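Local coordinates for protein possible adhesin (Caldicellulosiruptor kronotskyensis, PDB 4WA0) that probably mediates attachment of the cell to cellulose as a tapirin, this chain being its metal-binding C-terminal beta-helix domain, at residues P7-F13 / G312-S316; L24-S30 / A43-N49; V73-I77 / I95-T99. One frame throughout, in Å; residues are numbered along the deposited sequence.

How the contacts relate
The chain enters at 7-13, and contact 1 pairs this first strand with 312-316, nearly three hundred residues later, closing a loop that holds most of the beta-helix. Contacts 2 and 3 are both nested in that loop and follow each other in series: 24-30 closes on 43-49 before 73-77 closes on 95-99. Each of these two joins successive coils of the parallel beta-helix. Contacts 1 and 2 touch, as do contacts 2 and 3, whereas contacts 1 and 3 stay about 8 Å apart at their nearest atoms. Contact 1 thus docks the late strands beside the first coil, while contact 2 joins the first coil to the second, and contact 3 the third to the fourth.

Contact 1: P7-F13 / G312-S316; sequences PLDYAIF and GSIIS
Ser313 OG is held by a water 2.6 Å from it and by His293 ND1. The same water bridges this hydroxyl to Leu8 O and Tyr10 O of the facing segment. Serine suits the place because its short hydroxyl reaches both the water and the histidine; the place is also tight, Ser313 CB lying 3.4 Å from Tyr10 O. Ala11 is likewise small where the chain turns a corner.

Three backbone bonds form the ladder: from Ile314 N to Ala11 O (2.8 Å), from Phe13 N to Ile314 O (2.9 Å) and from Ser316 N to Phe13 O (2.8 Å, N-H...O 172°). Donors alternate between the segments, as parallel pairing requires, and Ile12 lies beside Ile314 and Phe13 beside Ile315.

The residues on the two faces differ in their surroundings. Ile12 and Ile314 pack against Leu335 of strand 333-337 and, respectively, against Ile323 and Phe321 of strand 320-325, where branched aliphatic side chains suit a buried, apolar interior. On the other face, Phe13 and Ile315 meet obliquely, with Ile315 CG2 4.1 Å from Phe13 CD1. Phe13 swings CG opposite its own N (chi1 -180°), which brings the ring under Pro7: Pro7 CB sits 3.7 Å above the ring plane, over its centre. Phe13 also stacks with Tyr32. Ile315 CD1 reaches across to Leu8 CD2 (4.4 Å), and Leu8 in turn packs on helix 342-352.

Pairing one coil's strand in register with the equivalent strand of an adjacent coil, here with isoleucine beside isoleucine at Ile12 and Ile314, is the hallmark of a parallel beta-helix, built in this case from segments far apart in sequence.

Contact 2: L24-S30 / A43-N49; sequences LTVENGS and AVFNIDN
Glu27 extends CG away from its backbone N (chi1 170°) and then folds back at chi2 (73°), while Asn46 takes a similar first torsion (chi1 178°); the two side chains therefore run side by side in the same direction. Asn46 ND2 donates to Glu27 OE1 at 3.1 Å. The acceptor lies in the amide plane, but the donor meets the carboxylate on its syn side and clearly out of its plane, so the two flat groups are twisted against each other. Thr25 and Val44 lie on the same, partly exposed face, where Glu27 and Asn46 suit by being polar.

The other face is apolar and buried. Phe45 is approached at its edge by Leu24 CD2, 3.7 Å from CE1, and obliquely by Val26 CG2. The other branch of Val26, CG1, meets Ile47 CG2 at 3.7 Å. Beneath them runs a parallel ladder, including Asn46 N to Val26 O at 2.8 Å.

Beyond the strands the chain turns at Asn28 and Gly29, both with positive phi, easily reached by asparagine and glycine. Gly29 O still accepts Asp48 N at 2.9 Å. Ser30 OG receives Asn49 ND2 at 3.2 Å, while Asn75 ND2 and Ile76 N hold Asn49 OD1. One water links Ser30 OG to Asp48 OD2, another Asp48 OD2 to Gly29 N.

Strand 24-27 lies between strands 333-337 and 44-47, and the latter is followed by 69-73. Leu24 and Val26 pack inward on Ile12 and Ala11 of strand 10-14; Ile47 packs on Val73. Arg74, from the next coil, reaches Asn28 OD1 and forms a salt bridge with Asp48 OD1.

Contact 3: V73-I77 / I95-T99; sequences VRNII and IDAKT
The amide of Asn75 turns its OD1 corner toward the Lys98 chain, 4.0 Å from NZ, where a water mediates: it donates to Asn75 OD1 (2.7 Å), accepts from Lys98 NZ (2.8 Å) and also meets Thr99 OG1. The other corner of the same amide, ND2, is hydrogen-bonded to Asn49 OD1, so the flat group is held from both ends and its rotation is fixed. This polar cluster marks a corner of the parallel beta-helix, where the register slips by one residue between the Val73-Ala97 and Ile76-Thr99 pairs: a beta bulge.

Before the bulge, Val73 N donates to Asp96 O at 2.9 Å, almost straight at the hydrogen. At the turn the pairing slackens, and Lys98 N reaches Val73 O only weakly. Asn75 O then accepts from Thr99 N (3.0 Å), and Ile77 N donates to Thr99 O, restoring the ladder.

Lys98 suits this partly exposed corner because its aliphatic stem lies against the backbone, CB being 3.4 Å from Asn75 O, while its amine reaches Thr1 OG1. Thr99 combines a hydroxyl, bonded also to Gln118 NE2, with a methyl. It runs alongside Ile76 in one of the two conformers of that isoleucine, so this pairing of side chains is less certain.

Inside the coil, Ile77 places CG1 anti to its carbonyl carbon (chi1 -64°), carrying the chain end across to strand 93-97. Its terminal CD1 thus touches both Ile95 CG2 and Ala97 CB, each at 3.7 Å.

Contact 1: P7-F13 / G312-S316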
loop_
_atom_site.group_PDB
_atom_site.type_symbol
_atom_site.label_atom_id
_atom_site.label_comp_id
_atom_site.label_asym_id
_atom_site.label_seq_id
_atom_site.Cartn_x
_atom_site.Cartn_y
_atom_site.Cartn_z
ATOM N N PRO A 7 -5.130 3.088 -14.146
ATOM C CA PRO A 7 -4.390 1.910 -13.741
ATOM C C PRO A 7 -2.959 1.868 -14.302
ATOM O O PRO A 7 -2.067 1.144 -13.779
ATOM C CB PRO A 7 -5.232 0.759 -14.274
ATOM C CG PRO A 7 -6.624 1.284 -14.427
ATOM C CD PRO A 7 -6.461 2.759 -14.720
ATOM N N LEU A 8 -2.663 2.599 -15.405
ATOM C CA LEU A 8 -1.296 2.586 -15.920
ATOM C C LEU A 8 -0.242 3.304 -15.038
ATOM O O LEU A 8 0.963 3.110 -15.237
ATOM C CB LEU A 8 -1.190 3.164 -17.314
ATOM C CG LEU A 8 -2.178 2.716 -18.372
ATOM C CD1 LEU A 8 -1.788 3.456 -19.635
ATOM C CD2 LEU A 8 -2.211 1.218 -18.598
ATOM N N ASP A 9 -0.678 4.081 -14.064
ATOM C CA ASP A 9 0.218 4.829 -13.122
ATOM C C ASP A 9 0.648 4.018 -11.960
ATOM O O ASP A 9 1.353 4.519 -10.989
ATOM C CB ASP A 9 -0.552 6.056 -12.639
ATOM C CG ASP A 9 -0.890 7.028 -13.795
ATOM O OD1 ASP A 9 -0.159 6.948 -14.809
ATOM O OD2 ASP A 9 -1.939 7.756 -13.733
ATOM N N TYR A 10 0.123 2.776 -11.956
ATOM C CA TYR A 10 0.297 1.962 -10.798
ATOM C C TYR A 10 1.366 0.919 -11.028
ATOM O O TYR A 10 1.375 0.276 -12.077
ATOM C CB TYR A 10 -1.039 1.285 -10.388
ATOM C CG TYR A 10 -1.920 2.300 -9.690
ATOM C CD1 TYR A 10 -2.709 3.143 -10.430
ATOM C CD2 TYR A 10 -1.914 2.456 -8.317
ATOM C CE1 TYR A 10 -3.485 4.101 -9.829
ATOM C CE2 TYR A 10 -2.711 3.412 -7.696
ATOM C CZ TYR A 10 -3.482 4.240 -8.487
ATOM O OH TYR A 10 -4.269 5.252 -7.969
ATOM N N ALA A 11 2.230 0.751 -10.050
ATOM C CA ALA A 11 3.165 -0.363 -10.052
ATOM C C ALA A 11 2.369 -1.677 -9.967
ATOM O O ALA A 11 2.662 -2.702 -10.663
ATOM C CB ALA A 11 4.095 -0.269 -8.919
ATOM N N ILE A 12 1.377 -1.661 -9.065
ATOM C CA ILE A 12 0.478 -2.805 -8.884
ATOM C C ILE A 12 -0.952 -2.233 -8.773
ATOM O O ILE A 12 -1.246 -1.441 -7.861
ATOM C CB ILE A 12 0.807 -3.639 -7.647
ATOM C CG1 ILE A 12 2.233 -4.166 -7.664
ATOM C CG2 ILE A 12 -0.153 -4.811 -7.518
ATOM C CD1 ILE A 12 2.649 -4.777 -6.387
ATOM N N PHE A 13 -1.814 -2.622 -9.707
ATOM C CA PHE A 13 -3.222 -2.242 -9.676
ATOM C C PHE A 13 -4.071 -3.512 -9.568
ATOM O O PHE A 13 -3.959 -4.422 -10.394
ATOM C CB PHE A 13 -3.571 -1.439 -10.908
ATOM C CG PHE A 13 -5.002 -1.016 -10.938
ATOM C CD1 PHE A 13 -6.007 -1.917 -11.351
ATOM C CD2 PHE A 13 -5.344 0.274 -10.560
ATOM C CE1 PHE A 13 -7.329 -1.494 -11.296
ATOM C CE2 PHE A 13 -6.657 0.679 -10.514
ATOM C CZ PHE A 13 -7.635 -0.207 -10.899
ATOM N N GLY A 312 8.587 -2.390 -14.768
ATOM C CA GLY A 312 7.302 -2.336 -15.363
ATOM C C GLY A 312 6.130 -2.172 -14.446
ATOM O O GLY A 312 6.116 -1.291 -13.596
ATOM N N SER A 313 5.150 -3.058 -14.589
ATOM C CA SER A 313 3.976 -2.995 -13.755
ATOM C C SER A 313 3.183 -4.282 -13.854
ATOM O O SER A 313 3.367 -5.090 -14.800
ATOM C CB SER A 313 3.123 -1.745 -14.115
ATOM O OG SER A 313 2.416 -1.902 -15.356
ATOM N N ILE A 314 2.290 -4.435 -12.890
ATOM C CA ILE A 314 1.356 -5.593 -12.738
ATOM C C ILE A 314 -0.049 -5.084 -12.540
ATOM O O ILE A 314 -0.316 -4.278 -11.606
ATOM C CB ILE A 314 1.750 -6.491 -11.524
ATOM C CG1 ILE A 314 3.105 -7.004 -11.732
ATOM C CG2 ILE A 314 0.683 -7.537 -11.272
ATOM C CD1 ILE A 314 3.634 -7.603 -10.456
ATOM N N ILE A 315 -0.991 -5.557 -13.394
ATOM C CA ILE A 315 -2.387 -5.122 -13.369
ATOM C C ILE A 315 -3.290 -6.319 -13.359
ATOM O O ILE A 315 -3.191 -7.160 -14.250
ATOM C CB ILE A 315 -2.717 -4.225 -14.574
ATOM C CG1 ILE A 315 -1.849 -2.986 -14.519
ATOM C CG2 ILE A 315 -4.208 -3.802 -14.566
ATOM C CD1 ILE A 315 -1.824 -2.188 -15.773
ATOM N N SER A 316 -4.138 -6.405 -12.342
ATOM C CA SER A 316 -5.145 -7.429 -12.332
ATOM C C SER A 316 -6.488 -6.761 -12.515
ATOM O O SER A 316 -6.794 -5.750 -11.863
ATOM C CB SER A 316 -5.168 -8.095 -10.977
ATOM O OG SER A 316 -6.460 -8.690 -10.711
HETATM O O HOH W 1 0.925 0.181 -15.101
#

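Contact 2: L24-S30 / A43-N49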
loop_
_atom_site.group_PDB
_atom_site.type_symbol
_atom_site.label_atom_id
_atom_site.label_comp_id
_atom_site.label_asym_id
_atom_site.label_seq_id
_atom_site.Cartn_x
_atom_site.Cartn_y
_atom_site.Cartn_z
ATOM N N LEU A 24 8.353 -8.681 -1.020
ATOM C CA LEU A 24 8.014 -7.854 -2.160
ATOM C C LEU A 24 8.686 -6.514 -1.975
ATOM O O LEU A 24 8.458 -5.854 -0.939
ATOM C CB LEU A 24 6.482 -7.677 -2.243
ATOM C CG LEU A 24 5.945 -6.666 -3.288
ATOM C CD1 LEU A 24 6.297 -7.093 -4.707
ATOM C CD2 LEU A 24 4.445 -6.441 -3.259
ATOM N N THR A 25 9.457 -6.068 -2.993
ATOM C CA THR A 25 10.096 -4.774 -3.000
ATOM C C THR A 25 9.520 -3.969 -4.157
ATOM O O THR A 25 9.455 -4.475 -5.311
ATOM C CB THR A 25 11.624 -4.865 -3.172
ATOM O OG1 THR A 25 12.204 -5.721 -2.197
ATOM C CG2 THR A 25 12.269 -3.492 -3.126
ATOM N N VAL A 26 9.001 -2.791 -3.862
ATOM C CA VAL A 26 8.373 -1.952 -4.923
ATOM C C VAL A 26 8.984 -0.569 -4.842
ATOM O O VAL A 26 8.964 0.074 -3.774
ATOM C CB VAL A 26 6.858 -1.811 -4.800
ATOM C CG1 VAL A 26 6.299 -0.959 -5.965
ATOM C CG2 VAL A 26 6.135 -3.138 -4.779
ATOM N N GLU A 27 9.480 -0.104 -6.000
ATOM C CA GLU A 27 10.085 1.202 -6.115
ATOM C C GLU A 27 9.356 1.990 -7.137
ATOM O O GLU A 27 9.341 1.575 -8.333
ATOM C CB GLU A 27 11.575 1.018 -6.514
ATOM C CG GLU A 27 12.328 2.280 -6.907
ATOM C CD GLU A 27 12.674 3.204 -5.773
ATOM O OE1 GLU A 27 12.495 2.880 -4.609
ATOM O OE2 GLU A 27 13.167 4.304 -6.054
ATOM N N ASN A 28 8.831 3.147 -6.720
ATOM C CA ASN A 28 8.083 4.058 -7.534
ATOM C C ASN A 28 6.700 3.580 -7.958
ATOM O O ASN A 28 6.288 2.457 -7.698
ATOM C CB ASN A 28 8.898 4.525 -8.758
ATOM C CG ASN A 28 10.093 5.396 -8.341
ATOM O OD1 ASN A 28 10.024 6.136 -7.348
ATOM N ND2 ASN A 28 11.190 5.265 -9.041
ATOM N N GLY A 29 5.952 4.485 -8.575
ATOM C CA GLY A 29 4.544 4.259 -8.830
ATOM C C GLY A 29 3.660 4.256 -7.607
ATOM O O GLY A 29 4.095 4.576 -6.533
ATOM N N SER A 30 2.471 3.741 -7.784
ATOM C CA SER A 30 1.478 3.598 -6.696
ATOM C C SER A 30 0.962 2.165 -6.642
ATOM O O SER A 30 1.149 1.368 -7.590
ATOM C CB SER A 30 0.364 4.566 -6.941
ATOM O OG SER A 30 0.838 5.889 -6.716
ATOM N N ALA A 43 7.502 -6.690 3.178
ATOM C CA ALA A 43 7.211 -5.631 2.183
ATOM C C ALA A 43 8.161 -4.470 2.399
ATOM O O ALA A 43 8.181 -3.884 3.454
ATOM C CB ALA A 43 5.777 -5.184 2.269
ATOM N N VAL A 44 8.829 -4.076 1.324
ATOM C CA VAL A 44 9.653 -2.875 1.308
ATOM C C VAL A 44 9.221 -2.010 0.124
ATOM O O VAL A 44 9.442 -2.357 -1.019
ATOM C CB VAL A 44 11.156 -3.178 1.235
ATOM C CG1 VAL A 44 11.900 -1.855 1.215
ATOM C CG2 VAL A 44 11.631 -3.964 2.406
ATOM N N PHE A 45 8.511 -0.917 0.422
ATOM C CA PHE A 45 7.952 -0.053 -0.611
ATOM C C PHE A 45 8.568 1.339 -0.495
ATOM O O PHE A 45 8.727 1.916 0.630
ATOM C CB PHE A 45 6.436 0.093 -0.420
ATOM C CG PHE A 45 5.592 -1.155 -0.544
ATOM C CD1 PHE A 45 6.054 -2.375 -1.045
ATOM C CD2 PHE A 45 4.246 -1.079 -0.165
ATOM C CE1 PHE A 45 5.226 -3.467 -1.133
ATOM C CE2 PHE A 45 3.426 -2.173 -0.274
ATOM C CZ PHE A 45 3.902 -3.356 -0.774
ATOM N N ASN A 46 8.781 1.951 -1.646
ATOM C CA ASN A 46 9.030 3.384 -1.735
ATOM C C ASN A 46 8.141 3.866 -2.884
ATOM O O ASN A 46 8.576 3.828 -4.056
ATOM C CB ASN A 46 10.479 3.647 -2.009
ATOM C CG ASN A 46 10.795 5.132 -2.163
ATOM O OD1 ASN A 46 10.246 5.985 -1.435
ATOM N ND2 ASN A 46 11.744 5.451 -3.047
ATOM N N ILE A 47 6.892 4.245 -2.561
ATOM C CA ILE A 47 5.866 4.536 -3.526
ATOM C C ILE A 47 5.157 5.817 -3.269
ATOM O O ILE A 47 5.333 6.463 -2.227
ATOM C CB ILE A 47 4.830 3.362 -3.599
ATOM C CG1 ILE A 47 4.123 3.177 -2.249
ATOM C CG2 ILE A 47 5.531 2.116 -4.126
ATOM C CD1 ILE A 47 3.165 2.020 -2.186
ATOM N N ASP A 48 4.358 6.251 -4.239
ATOM C CA ASP A 48 3.657 7.502 -4.084
ATOM C C ASP A 48 2.367 7.364 -3.324
ATOM O O ASP A 48 2.094 8.181 -2.451
ATOM C CB ASP A 48 3.292 8.090 -5.445
ATOM C CG ASP A 48 4.517 8.502 -6.279
ATOM O OD1 ASP A 48 5.448 9.105 -5.741
ATOM O OD2 ASP A 48 4.559 8.285 -7.517
ATOM N N ASN A 49 1.546 6.380 -3.641
ATOM C CA ASN A 49 0.294 6.250 -2.927
ATOM C C ASN A 49 0.055 4.741 -2.693
ATOM O O ASN A 49 0.465 3.940 -3.551
ATOM C CB ASN A 49 -0.829 6.756 -3.762
ATOM C CG ASN A 49 -0.706 8.230 -4.110
ATOM O OD1 ASN A 49 -0.996 9.110 -3.283
ATOM N ND2 ASN A 49 -0.244 8.503 -5.316
HETATM O O HOH W 2 6.786 7.209 -8.722
HETATM O O HOH W 3 2.169 7.128 -8.717
#

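Contact 3: V73-I77 / I95-T99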
loop_
_atom_site.group_PDB
_atom_site.type_symbol
_atom_site.label_atom_id
_atom_site.label_comp_id
_atom_site.label_asym_id
_atom_site.label_seq_id
_atom_site.Cartn_x
_atom_site.Cartn_y
_atom_site.Cartn_z
ATOM N N VAL A 73 5.617 5.946 1.774
ATOM C CA VAL A 73 4.562 6.416 0.901
ATOM C C VAL A 73 4.670 7.929 0.862
ATOM O O VAL A 73 4.501 8.613 1.888
ATOM C CB VAL A 73 3.184 5.946 1.374
ATOM C CG1 VAL A 73 2.107 6.483 0.429
ATOM C CG2 VAL A 73 3.097 4.395 1.484
ATOM N N ARG A 74 4.949 8.454 -0.324
ATOM C CA ARG A 74 5.288 9.859 -0.475
ATOM C C ARG A 74 4.087 10.759 -0.382
ATOM O O ARG A 74 4.245 11.964 -0.090
ATOM C CB ARG A 74 6.016 10.115 -1.796
ATOM C CG ARG A 74 7.339 9.389 -1.952
ATOM C CD ARG A 74 7.812 9.655 -3.379
ATOM N NE ARG A 74 8.947 8.842 -3.697
ATOM C CZ ARG A 74 9.036 7.964 -4.695
ATOM N NH1 ARG A 74 8.088 7.808 -5.588
ATOM N NH2 ARG A 74 10.203 7.343 -4.864
ATOM N N ASN A 75 2.924 10.249 -0.693
ATOM C CA ASN A 75 1.714 10.992 -0.664
ATOM C C ASN A 75 0.719 10.298 0.291
ATOM O O ASN A 75 0.859 10.448 1.488
ATOM C CB ASN A 75 1.191 11.292 -2.095
ATOM C CG ASN A 75 0.042 12.221 -2.046
ATOM O OD1 ASN A 75 0.079 13.179 -1.259
ATOM N ND2 ASN A 75 -0.983 11.986 -2.834
ATOM N N ILE A 76 -0.237 9.527 -0.218
ATOM C CA ILE A 76 -1.375 9.087 0.562
ATOM C C ILE A 76 -1.443 7.570 0.776
ATOM O O ILE A 76 -1.243 6.821 -0.142
ATOM C CB ILE A 76 -2.696 9.562 -0.100
ATOM C CG1 ILE A 76 -2.794 11.104 -0.052
ATOM C CG2 ILE A 76 -3.904 8.864 0.518
ATOM C CD1 ILE A 76 -3.850 11.758 -0.930
ATOM N N ILE A 77 -1.707 7.152 2.011
ATOM C CA ILE A 77 -2.209 5.810 2.339
ATOM C C ILE A 77 -3.736 6.035 2.561
ATOM O O ILE A 77 -4.132 6.769 3.499
ATOM C CB ILE A 77 -1.537 5.227 3.607
ATOM C CG1 ILE A 77 -0.014 5.029 3.381
ATOM C CG2 ILE A 77 -2.168 3.884 3.982
ATOM C CD1 ILE A 77 0.719 4.391 4.484
ATOM N N ILE A 95 6.358 2.401 8.895
ATOM C CA ILE A 95 5.494 3.044 7.890
ATOM C C ILE A 95 5.778 4.507 7.984
ATOM O O ILE A 95 5.619 5.066 9.054
ATOM C CB ILE A 95 4.010 2.813 8.070
ATOM C CG1 ILE A 95 3.665 1.315 8.172
ATOM C CG2 ILE A 95 3.266 3.440 6.947
ATOM C CD1 ILE A 95 2.208 1.002 8.306
ATOM N N ASP A 96 6.119 5.147 6.880
ATOM C CA ASP A 96 6.379 6.576 6.870
ATOM C C ASP A 96 5.611 7.159 5.704
ATOM O O ASP A 96 5.993 6.848 4.544
ATOM C CB ASP A 96 7.885 6.777 6.715
ATOM C CG ASP A 96 8.299 8.205 6.848
ATOM O OD1 ASP A 96 7.637 9.049 6.223
ATOM O OD2 ASP A 96 9.357 8.479 7.512
ATOM N N ALA A 97 4.500 7.875 5.990
ATOM C CA ALA A 97 3.578 8.431 5.006
ATOM C C ALA A 97 3.342 9.895 5.215
ATOM O O ALA A 97 3.289 10.355 6.339
ATOM C CB ALA A 97 2.223 7.711 4.971
ATOM N N LYS A 98 3.132 10.650 4.137
ATOM C CA LYS A 98 2.746 12.032 4.312
ATOM C C LYS A 98 1.316 12.077 4.875
ATOM O O LYS A 98 1.068 12.773 5.841
ATOM C CB LYS A 98 2.837 12.809 2.980
ATOM C CG LYS A 98 2.443 14.261 3.057
ATOM C CD LYS A 98 2.768 14.916 1.724
ATOM C CE LYS A 98 2.025 16.217 1.557
ATOM N NZ LYS A 98 0.544 16.051 1.504
ATOM N N THR A 99 0.381 11.387 4.257
ATOM C CA THR A 99 -1.065 11.562 4.625
ATOM C C THR A 99 -1.590 10.153 4.796
ATOM O O THR A 99 -1.286 9.310 3.986
ATOM C CB THR A 99 -1.858 12.257 3.572
ATOM O OG1 THR A 99 -1.363 13.600 3.333
ATOM C CG2 THR A 99 -3.365 12.304 3.909
HETATM O O HOH W 4 6.819 9.577 3.461
HETATM O O HOH W 5 -1.467 14.260 0.736
#